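Local atomic coordinates of dihydroneopterin aldolase (Burkholderia thailandensis, PDB entry 3V9O), a protein that belongs to the dihydroneopterin aldolase family of small alpha/beta proteins and binds guanine in a pocket shared between neighbouring subunits of a tetramer. Residues C22-L27 with N52-V57; E31-I36 with E46-I51; H92-L97 with V116-P121. One frame throughout, in Å; residues are numbered along the deposited sequence.

All three contacts reach one antiparallel four-stranded sheet, ordered 22-34, 47-58, 113-120, 127-137, with helices 76-87 and 94-106 packed against it. Contacts 1 and 2 pair the same two strands at their two ends, their centres about 22 Å apart, and contact 2 is nested within the loop that contact 1 closes. Contact 3 follows later in the chain and joins the start of helix 94-106 to strand 113-120; its centre lies about 9 Å from that of contact 2 and about 18 Å from that of contact 1. Strand 47-58 is the common neighbour. Contact 1 continues the sheet into another subunit, whereas contact 3 carries three of the guanine-pocket residues.

Contact 1: residues C22-L27 with N52-V57; sequences CRRLYL and NVDLFV
Leu25 and Leu55 form the middle pair of an antiparallel beta ladder in the T-fold (tunnelling fold), between strand 22-34, the outermost of the sheet within this chain, and strand 47-58. Backbone bonds come in three hydrogen-bonded pairs, Arg23-Val57, Leu25-Leu55 and Leu27-Val53; Leu25 N reaches Leu55 O at 2.8 Å. Non-hydrogen-bonded pairs Arg24-Phe56 and Tyr26-Asp54 alternate with them.

Apolar contacts on the Leu25 face bring Leu25 CG to 4.1 Å from Val57 CG2, the side chains roughly perpendicular, while Leu27 CB meets Val53 CB. Met78 of helix 76-87 packs on Leu25, Leu27 and Val53. On the other face, in the Arg24 conformer described, one of two, Arg24 runs beside Phe56, with CD 3.7 Å from Phe56 CZ.

The salt bridge across the strands, Arg24 to Asp54, lies on that second face. Asp54 OD2 turns to Arg115, and Arg24 NE to Glu133 of the second subunit, whose strand extends the ladder along 24-27, an intersubunit sheet characteristic of the T-fold. With Arg24 CG anti to the backbone N (chi1 175°) and the chain bent at chi3, Asp54 OD1 lies in the guanidinium plane, at its edge, whereas Arg24 NH1 meets OD1 at 2.8 Å from above the carboxylate plane, 40° out of it.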
loop_
_atom_site.group_PDB
_atom_site.type_symbol
_atom_site.label_atom_id
_atom_site.label_comp_id
_atom_site.label_asym_id
_atom_site.label_seq_id
_atom_site.Cartn_x
_atom_site.Cartn_y
_atom_site.Cartn_z
ATOM N N CYS A 22 12.942 7.435 12.566
ATOM C CA CYS A 22 12.386 6.247 13.205
ATOM C C CYS A 22 12.565 4.987 12.324
ATOM O O CYS A 22 12.718 5.079 11.102
ATOM C CB CYS A 22 10.876 6.380 13.443
ATOM S SG CYS A 22 10.556 7.524 14.813
ATOM N N ARG A 23 12.602 3.852 12.965
ATOM C CA ARG A 23 12.291 2.582 12.279
ATOM C C ARG A 23 10.862 2.190 12.575
ATOM O O ARG A 23 10.225 2.707 13.516
ATOM C CB ARG A 23 13.256 1.465 12.703
ATOM C CG ARG A 23 13.067 0.984 14.124
ATOM C CD ARG A 23 13.999 -0.241 14.426
ATOM N NE ARG A 23 15.440 0.106 14.556
ATOM C CZ ARG A 23 16.398 -0.206 13.679
ATOM N NH1 ARG A 23 16.166 -0.798 12.551
ATOM N NH2 ARG A 23 17.665 0.055 13.984
ATOM N N ARG A 24 10.334 1.314 11.748
ATOM C CA ARG A 24 8.959 0.801 11.909
ATOM C C ARG A 24 9.012 -0.645 12.315
ATOM O O ARG A 24 9.635 -1.471 11.640
ATOM C CB ARG A 24 8.208 0.921 10.594
ATOM C CG ARG A 24 6.793 0.295 10.616
ATOM C CD ARG A 24 5.998 0.697 9.349
ATOM N NE ARG A 24 6.476 -0.001 8.154
ATOM C CZ ARG A 24 5.911 -1.111 7.644
ATOM N NH1 ARG A 24 4.847 -1.655 8.221
ATOM N NH2 ARG A 24 6.414 -1.675 6.533
ATOM N N LEU A 25 8.401 -1.002 13.432
ATOM C CA LEU A 25 8.181 -2.391 13.822
ATOM C C LEU A 25 6.745 -2.697 13.438
ATOM O O LEU A 25 5.892 -1.828 13.561
ATOM C CB LEU A 25 8.318 -2.514 15.341
ATOM C CG LEU A 25 9.582 -1.887 15.992
ATOM C CD1 LEU A 25 9.507 -2.108 17.495
ATOM C CD2 LEU A 25 10.857 -2.480 15.453
ATOM N N TYR A 26 6.477 -3.897 12.930
ATOM C CA TYR A 26 5.118 -4.159 12.448
ATOM C C TYR A 26 4.709 -5.593 12.778
ATOM O O TYR A 26 5.472 -6.544 12.724
ATOM C CB TYR A 26 4.970 -3.817 10.957
ATOM C CG TYR A 26 5.837 -4.585 9.995
ATOM C CD1 TYR A 26 5.392 -5.800 9.437
ATOM C CD2 TYR A 26 7.075 -4.075 9.585
ATOM C CE1 TYR A 26 6.145 -6.465 8.494
ATOM C CE2 TYR A 26 7.839 -4.732 8.647
ATOM C CZ TYR A 26 7.408 -5.933 8.094
ATOM O OH TYR A 26 8.154 -6.542 7.110
ATOM N N LEU A 27 3.399 -5.682 13.060
ATOM C CA LEU A 27 2.733 -6.971 13.295
ATOM C C LEU A 27 1.636 -7.076 12.252
ATOM O O LEU A 27 0.712 -6.220 12.160
ATOM C CB LEU A 27 2.105 -6.923 14.706
ATOM C CG LEU A 27 1.625 -8.302 15.159
ATOM C CD1 LEU A 27 2.762 -9.292 15.360
ATOM C CD2 LEU A 27 0.808 -8.100 16.485
ATOM N N ASN A 52 -3.750 -5.233 12.875
ATOM C CA ASN A 52 -2.442 -4.887 12.330
ATOM C C ASN A 52 -1.908 -3.726 13.108
ATOM O O ASN A 52 -2.644 -2.808 13.484
ATOM C CB ASN A 52 -2.564 -4.492 10.828
ATOM C CG ASN A 52 -2.748 -5.699 9.980
ATOM O OD1 ASN A 52 -1.769 -6.290 9.569
ATOM N ND2 ASN A 52 -3.999 -6.146 9.771
ATOM N N VAL A 53 -0.592 -3.754 13.392
ATOM C CA VAL A 53 0.029 -2.704 14.242
ATOM C C VAL A 53 1.354 -2.294 13.602
ATOM O O VAL A 53 2.143 -3.132 13.128
ATOM C CB VAL A 53 0.365 -3.247 15.640
ATOM C CG1 VAL A 53 1.010 -2.152 16.548
ATOM C CG2 VAL A 53 -0.933 -3.805 16.325
ATOM N N ASP A 54 1.588 -0.977 13.610
ATOM C CA ASP A 54 2.888 -0.387 13.199
ATOM C C ASP A 54 3.326 0.470 14.386
ATOM O O ASP A 54 2.592 1.317 14.903
ATOM C CB ASP A 54 2.803 0.497 11.972
ATOM C CG ASP A 54 2.436 -0.227 10.722
ATOM O OD1 ASP A 54 3.091 -1.183 10.330
ATOM O OD2 ASP A 54 1.491 0.234 10.063
ATOM N N LEU A 55 4.534 0.215 14.903
ATOM C CA LEU A 55 5.085 1.008 15.977
ATOM C C LEU A 55 6.294 1.766 15.434
ATOM O O LEU A 55 7.205 1.142 14.847
ATOM C CB LEU A 55 5.453 0.007 17.101
ATOM C CG LEU A 55 5.560 0.438 18.513
ATOM C CD1 LEU A 55 4.174 0.977 18.935
ATOM C CD2 LEU A 55 5.886 -0.821 19.329
ATOM N N PHE A 56 6.356 3.081 15.599
ATOM C CA PHE A 56 7.500 3.917 15.132
ATOM C C PHE A 56 8.358 4.246 16.312
ATOM O O PHE A 56 7.861 4.893 17.258
ATOM C CB PHE A 56 7.021 5.141 14.356
ATOM C CG PHE A 56 6.213 4.718 13.131
ATOM C CD1 PHE A 56 4.838 4.443 13.208
ATOM C CD2 PHE A 56 6.906 4.589 11.931
ATOM C CE1 PHE A 56 4.138 3.983 12.051
ATOM C CE2 PHE A 56 6.215 4.183 10.798
ATOM C CZ PHE A 56 4.857 3.904 10.867
ATOM N N VAL A 57 9.599 3.770 16.289
ATOM C CA VAL A 57 10.535 3.970 17.396
ATOM C C VAL A 57 11.813 4.665 16.870
ATOM O O VAL A 57 12.298 4.300 15.769
ATOM C CB VAL A 57 10.827 2.603 18.103
ATOM C CG1 VAL A 57 9.529 1.998 18.596
ATOM C CG2 VAL A 57 11.482 1.600 17.152
#

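Contact 2: residues E31-I36 with E46-I51; sequences EVYMNI and EQRVVI. With EDO (1,2-ethanediol), chain E; SO4 (sulfate ion), chain H.
Val32 and Val49 pack at the tight side of an antiparallel beta ladder joining the end of strand 22-34 to the start of strand 47-58. Backbone bonds link Val32 with Val49 and Met34 with Gln47 in both directions, the straightest being Gln47 N to Met34 O at 2.8 Å. On the face of these residues, Val32 CG2 lies 3.9 Å from Val49 CB and also meets Ile51 CD1. Val49 CG2 meets both Met34 CG and Ile36 CG2, 3.8 Å from the latter. Val82 and Val86 of helix 76-87 pack on Ile51 and Met34, respectively.

The other face is more polar and more open to solvent. In the conformer described, one of two, Arg48 sets CG over one face of the Tyr33 ring, 4.2 Å from its centroid, in a CH-pi contact, while CD lies by OH. Beyond it, Arg48 NH2 makes a salt bridge to Glu31 OE1 at 3.2 Å, with the carboxylate oxygen tilted 26° from the guanidinium plane; a 1,2-ethanediol, probably from the crystallisation liquor, is held only weakly by the same NH2. Near the strand ends, one water donates to both Tyr33 O and Glu46 OE1. A sulfate, probably of like origin, is held by His90 N and by exposed Asn35, whose ND2 gives a nearly straight bond to sulfate O3 at 2.9 Å.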
loop_
_atom_site.group_PDB
_atom_site.type_symbol
_atom_site.label_atom_id
_atom_site.label_comp_id
_atom_site.label_asym_id
_atom_site.label_seq_id
_atom_site.Cartn_x
_atom_site.Cartn_y
_atom_site.Cartn_z
ATOM N N GLU A 31 -4.586 -12.467 14.334
ATOM C CA GLU A 31 -5.987 -12.862 14.532
ATOM C C GLU A 31 -6.232 -13.221 16.000
ATOM O O GLU A 31 -5.438 -13.868 16.666
ATOM C CB GLU A 31 -6.366 -14.026 13.627
ATOM C CG GLU A 31 -5.761 -15.346 13.935
ATOM C CD GLU A 31 -6.438 -16.482 13.245
ATOM O OE1 GLU A 31 -7.239 -16.283 12.296
ATOM O OE2 GLU A 31 -6.173 -17.629 13.648
ATOM N N VAL A 32 -7.425 -12.792 16.438
ATOM C CA VAL A 32 -7.936 -13.189 17.738
ATOM C C VAL A 32 -9.397 -13.570 17.582
ATOM O O VAL A 32 -10.087 -13.164 16.624
ATOM C CB VAL A 32 -7.807 -12.051 18.787
ATOM C CG1 VAL A 32 -6.330 -11.649 19.018
ATOM C CG2 VAL A 32 -8.655 -10.829 18.439
ATOM N N TYR A 33 -9.904 -14.348 18.531
ATOM C CA TYR A 33 -11.301 -14.672 18.595
ATOM C C TYR A 33 -11.807 -14.075 19.906
ATOM O O TYR A 33 -11.200 -14.296 20.971
ATOM C CB TYR A 33 -11.531 -16.185 18.568
ATOM C CG TYR A 33 -11.209 -16.814 17.216
ATOM C CD1 TYR A 33 -9.923 -17.232 16.934
ATOM C CD2 TYR A 33 -12.202 -16.942 16.227
ATOM C CE1 TYR A 33 -9.627 -17.817 15.693
ATOM C CE2 TYR A 33 -11.908 -17.520 15.001
ATOM C CZ TYR A 33 -10.620 -17.947 14.766
ATOM O OH TYR A 33 -10.345 -18.556 13.523
ATOM N N MET A 34 -12.880 -13.299 19.809
ATOM C CA MET A 34 -13.363 -12.633 21.013
ATOM C C MET A 34 -14.842 -12.324 20.847
ATOM O O MET A 34 -15.408 -12.346 19.723
ATOM C CB MET A 34 -12.560 -11.344 21.262
ATOM C CG MET A 34 -12.774 -10.361 20.109
ATOM S SD MET A 34 -11.774 -8.858 20.227
ATOM C CE MET A 34 -12.329 -8.175 21.583
ATOM N N ASN A 35 -15.504 -12.008 21.964
ATOM C CA ASN A 35 -16.860 -11.505 21.891
ATOM C C ASN A 35 -16.771 -10.015 21.579
ATOM O O ASN A 35 -16.032 -9.293 22.234
ATOM C CB ASN A 35 -17.560 -11.796 23.218
ATOM C CG ASN A 35 -17.825 -13.276 23.383
ATOM O OD1 ASN A 35 -18.396 -13.913 22.503
ATOM N ND2 ASN A 35 -17.337 -13.845 24.483
ATOM N N ILE A 36 -17.413 -9.606 20.489
ATOM C CA ILE A 36 -17.361 -8.222 20.050
ATOM C C ILE A 36 -18.594 -8.003 19.206
ATOM O O ILE A 36 -19.044 -8.912 18.491
ATOM C CB ILE A 36 -16.123 -7.919 19.250
ATOM C CG1 ILE A 36 -16.048 -6.422 18.917
ATOM C CG2 ILE A 36 -16.019 -8.814 17.971
ATOM C CD1 ILE A 36 -14.663 -6.027 18.412
ATOM N N GLU A 46 -18.067 -16.332 19.653
ATOM C CA GLU A 46 -16.960 -15.453 19.388
ATOM C C GLU A 46 -16.848 -15.137 17.900
ATOM O O GLU A 46 -17.317 -15.879 17.047
ATOM C CB GLU A 46 -15.642 -16.035 19.916
ATOM C CG GLU A 46 -15.640 -16.108 21.452
ATOM C CD GLU A 46 -14.343 -16.648 21.978
ATOM O OE1 GLU A 46 -13.664 -17.382 21.223
ATOM O OE2 GLU A 46 -14.010 -16.351 23.153
ATOM N N GLN A 47 -16.264 -13.995 17.626
ATOM C CA GLN A 47 -15.996 -13.603 16.246
ATOM C C GLN A 47 -14.501 -13.504 16.028
ATOM O O GLN A 47 -13.706 -13.257 16.938
ATOM C CB GLN A 47 -16.656 -12.242 15.964
ATOM C CG GLN A 47 -18.164 -12.253 16.137
ATOM C CD GLN A 47 -18.878 -13.247 15.208
ATOM O OE1 GLN A 47 -18.641 -13.271 13.992
ATOM N NE2 GLN A 47 -19.759 -14.059 15.774
ATOM N N ARG A 48 -14.062 -13.669 14.781
ATOM C CA ARG A 48 -12.653 -13.463 14.431
ATOM C C ARG A 48 -12.407 -11.996 14.158
ATOM O O ARG A 48 -13.160 -11.365 13.414
ATOM C CB ARG A 48 -12.308 -14.280 13.170
ATOM C CG ARG A 48 -10.794 -14.475 12.951
ATOM C CD ARG A 48 -10.571 -15.681 12.005
ATOM N NE ARG A 48 -10.913 -15.336 10.617
ATOM C CZ ARG A 48 -10.073 -14.803 9.737
ATOM N NH1 ARG A 48 -10.494 -14.532 8.502
ATOM N NH2 ARG A 48 -8.827 -14.516 10.093
ATOM N N VAL A 49 -11.360 -11.446 14.767
ATOM C CA VAL A 49 -10.950 -10.045 14.556
ATOM C C VAL A 49 -9.514 -10.085 14.117
ATOM O O VAL A 49 -8.683 -10.819 14.710
ATOM C CB VAL A 49 -11.126 -9.217 15.857
ATOM C CG1 VAL A 49 -10.642 -7.751 15.634
ATOM C CG2 VAL A 49 -12.588 -9.226 16.317
ATOM N N VAL A 50 -9.153 -9.321 13.064
ATOM C CA VAL A 50 -7.763 -9.310 12.549
ATOM C C VAL A 50 -7.183 -7.918 12.826
ATOM O O VAL A 50 -7.820 -6.867 12.498
ATOM C CB VAL A 50 -7.746 -9.642 11.063
ATOM C CG1 VAL A 50 -6.331 -9.510 10.498
ATOM C CG2 VAL A 50 -8.296 -11.086 10.824
ATOM N N ILE A 51 -6.003 -7.907 13.431
ATOM C CA ILE A 51 -5.391 -6.667 13.968
ATOM C C ILE A 51 -4.043 -6.451 13.305
ATOM O O ILE A 51 -3.259 -7.393 13.155
ATOM C CB ILE A 51 -5.238 -6.800 15.478
ATOM C CG1 ILE A 51 -6.641 -6.947 16.058
ATOM C CG2 ILE A 51 -4.553 -5.514 16.052
ATOM C CD1 ILE A 51 -6.716 -7.409 17.435
HETATM C C1 EDO E . -6.715 -11.526 7.200
HETATM O O1 EDO E . -7.944 -12.275 7.212
HETATM C C2 EDO E . -5.553 -12.386 7.722
HETATM O O2 EDO E . -5.946 -13.354 8.717
HETATM S S SO4 H . -16.512 -11.534 27.616
HETATM O O1 SO4 H . -17.718 -12.123 28.205
HETATM O O2 SO4 H . -15.552 -11.211 28.674
HETATM O O3 SO4 H . -15.924 -12.514 26.699
HETATM O O4 SO4 H . -16.843 -10.296 26.899
HETATM O O HOH W 1 -10.729 -17.278 22.045
#

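Contact 3: residues H92-L97 with V116-P121; sequences HLQETL and VSTEKP. With GUN (guanine), chain G.
Gln94 in the first turn of helix 94-106 meets Thr118 of strand 113-120, a helix-on-sheet contact beside the guanine pocket of this T-fold (tunnelling fold) protein. The two side chains lie alongside each other, pointing opposite ways. Thr118 OG1 donates to Gln94 OE1 at 2.9 Å, in the amide's carbonyl plane and on a lone pair. A chi1 of 61° points this hydroxyl toward the helix, while CG2, on the other branch, packs 3.9 Å from Leu97 CD2 one helical turn further on. The far end of the amide passes over the aliphatic chain of Lys120, with NE2 3.6 Å from Lys120 CG, and donates to Val130 O on strand 127-137. Bonds at both ends of the amide therefore fix its rotation and tie the helix start to two adjacent strands.

The next shell holds guanine. Gln94 N, just after N-cap residue Leu93, donates to guanine O6 at 2.8 Å; Leu93 CD2 also approaches O6. Glu95 presents its carboxylate to guanine N1 and N2, with OE2 accepting from N2 at 2.7 Å; the bend at chi2 (82°) turns the acid toward the base. Val73, Asp74 and Tyr75 of the third subunit bind the same guanine, placing the pocket at a subunit interface.

Further out, Asp67 of the third subunit accepts from His92 N, Leu93 N and Thr96 OG1, holding the start of the helix. Glu119, on the opposite face of the strand from Thr118, bonds to Tyr26 and Arg28 of that subunit. The extended Lys120 reaches back toward the base: a water accepts from its NZ at 2.8 Å and donates to both His92 O and guanine O6.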
loop_
_atom_site.group_PDB
_atom_site.type_symbol
_atom_site.label_atom_id
_atom_site.label_comp_id
_atom_site.label_asym_id
_atom_site.label_seq_id
_atom_site.Cartn_x
_atom_site.Cartn_y
_atom_site.Cartn_z
ATOM N N HIS A 92 -17.766 -3.941 22.801
ATOM C CA HIS A 92 -18.809 -3.864 21.773
ATOM C C HIS A 92 -18.394 -3.273 20.394
ATOM O O HIS A 92 -18.700 -3.844 19.338
ATOM C CB HIS A 92 -19.975 -3.078 22.314
ATOM C CG HIS A 92 -20.534 -3.679 23.561
ATOM N ND1 HIS A 92 -21.625 -4.518 23.549
ATOM C CD2 HIS A 92 -20.094 -3.641 24.842
ATOM C CE1 HIS A 92 -21.875 -4.917 24.788
ATOM N NE2 HIS A 92 -20.959 -4.402 25.591
ATOM N N LEU A 93 -17.681 -2.152 20.410
ATOM C CA LEU A 93 -17.280 -1.473 19.178
ATOM C C LEU A 93 -15.843 -1.738 18.807
ATOM O O LEU A 93 -14.949 -1.828 19.677
ATOM C CB LEU A 93 -17.427 0.052 19.382
ATOM C CG LEU A 93 -18.783 0.577 19.738
ATOM C CD1 LEU A 93 -18.696 2.084 19.968
ATOM C CD2 LEU A 93 -19.687 0.247 18.594
ATOM N N GLN A 94 -15.552 -1.789 17.506
ATOM C CA GLN A 94 -14.172 -1.869 17.035
ATOM C C GLN A 94 -13.374 -0.659 17.515
ATOM O O GLN A 94 -12.211 -0.834 17.882
ATOM C CB GLN A 94 -14.102 -1.944 15.505
ATOM C CG GLN A 94 -14.637 -3.279 14.955
ATOM C CD GLN A 94 -14.075 -3.569 13.572
ATOM O OE1 GLN A 94 -12.880 -3.495 13.335
ATOM N NE2 GLN A 94 -14.945 -3.918 12.611
ATOM N N GLU A 95 -13.952 0.536 17.537
ATOM C CA GLU A 95 -13.239 1.719 18.023
ATOM C C GLU A 95 -12.745 1.516 19.440
ATOM O O GLU A 95 -11.635 1.926 19.750
ATOM C CB GLU A 95 -14.130 2.954 18.017
ATOM C CG GLU A 95 -14.399 3.544 16.611
ATOM C CD GLU A 95 -15.511 2.849 15.818
ATOM O OE1 GLU A 95 -15.988 1.735 16.144
ATOM O OE2 GLU A 95 -15.935 3.455 14.820
ATOM N N THR A 96 -13.547 0.883 20.281
ATOM C CA THR A 96 -13.115 0.671 21.681
ATOM C C THR A 96 -11.837 -0.163 21.731
ATOM O O THR A 96 -10.883 0.198 22.420
ATOM C CB THR A 96 -14.217 0.041 22.444
ATOM O OG1 THR A 96 -15.331 0.956 22.462
ATOM C CG2 THR A 96 -13.813 -0.259 23.871
ATOM N N LEU A 97 -11.756 -1.223 20.945
ATOM C CA LEU A 97 -10.577 -2.074 20.940
ATOM C C LEU A 97 -9.427 -1.372 20.269
ATOM O O LEU A 97 -8.302 -1.395 20.815
ATOM C CB LEU A 97 -10.940 -3.366 20.190
ATOM C CG LEU A 97 -9.762 -4.347 20.046
ATOM C CD1 LEU A 97 -9.239 -4.825 21.359
ATOM C CD2 LEU A 97 -10.179 -5.580 19.143
ATOM N N VAL A 116 -2.786 1.476 14.355
ATOM C CA VAL A 116 -3.502 0.245 14.707
ATOM C C VAL A 116 -4.758 0.169 13.868
ATOM O O VAL A 116 -5.472 1.152 13.701
ATOM C CB VAL A 116 -3.959 0.236 16.148
ATOM C CG1 VAL A 116 -4.658 -1.122 16.472
ATOM C CG2 VAL A 116 -2.779 0.480 17.085
ATOM N N SER A 117 -4.982 -0.994 13.259
ATOM C CA SER A 117 -6.266 -1.290 12.624
ATOM C C SER A 117 -6.831 -2.562 13.240
ATOM O O SER A 117 -6.106 -3.528 13.551
ATOM C CB SER A 117 -6.198 -1.393 11.084
ATOM O OG SER A 117 -5.412 -2.508 10.689
ATOM N N THR A 118 -8.141 -2.569 13.369
ATOM C CA THR A 118 -8.912 -3.793 13.643
ATOM C C THR A 118 -9.881 -4.002 12.503
ATOM O O THR A 118 -10.297 -3.038 11.857
ATOM C CB THR A 118 -9.706 -3.712 14.996
ATOM O OG1 THR A 118 -10.639 -2.626 14.902
ATOM C CG2 THR A 118 -8.731 -3.396 16.191
ATOM N N GLU A 119 -10.220 -5.271 12.222
ATOM C CA GLU A 119 -11.247 -5.517 11.196
ATOM C C GLU A 119 -11.916 -6.813 11.510
ATOM O O GLU A 119 -11.384 -7.726 12.137
ATOM C CB GLU A 119 -10.620 -5.477 9.794
ATOM C CG GLU A 119 -9.676 -6.667 9.531
ATOM C CD GLU A 119 -8.807 -6.513 8.315
ATOM O OE1 GLU A 119 -8.340 -5.394 8.062
ATOM O OE2 GLU A 119 -8.473 -7.548 7.687
ATOM N N LYS A 120 -13.161 -6.904 10.994
ATOM C CA LYS A 120 -13.962 -8.114 11.090
ATOM C C LYS A 120 -14.128 -8.714 9.721
ATOM O O LYS A 120 -14.921 -8.211 8.880
ATOM C CB LYS A 120 -15.360 -7.765 11.626
ATOM C CG LYS A 120 -15.373 -7.510 13.076
ATOM C CD LYS A 120 -16.858 -7.116 13.477
ATOM C CE LYS A 120 -16.974 -6.661 14.820
ATOM N NZ LYS A 120 -18.498 -6.587 15.138
ATOM N N PRO A 121 -13.423 -9.812 9.449
ATOM C CA PRO A 121 -13.593 -10.472 8.132
ATOM C C PRO A 121 -14.989 -10.984 7.895
ATOM O O PRO A 121 -15.339 -11.139 6.701
ATOM C CB PRO A 121 -12.595 -11.636 8.149
ATOM C CG PRO A 121 -12.288 -11.836 9.677
ATOM C CD PRO A 121 -12.372 -10.469 10.259
HETATM N N9 GUN G . -21.599 -0.847 13.203
HETATM C C8 GUN G . -21.691 -2.091 13.814
HETATM N N7 GUN G . -20.585 -2.373 14.643
HETATM C C5 GUN G . -19.853 -1.204 14.559
HETATM C C6 GUN G . -18.569 -0.824 15.175
HETATM O O6 GUN G . -17.913 -1.534 15.954
HETATM N N1 GUN G . -18.092 0.446 14.855
HETATM C C2 GUN G . -18.727 1.282 13.939
HETATM N N2 GUN G . -18.154 2.488 13.609
HETATM N N3 GUN G . -19.948 0.931 13.343
HETATM C C4 GUN G . -20.433 -0.314 13.688
HETATM O O HOH W 2 -18.052 -4.319 16.641
#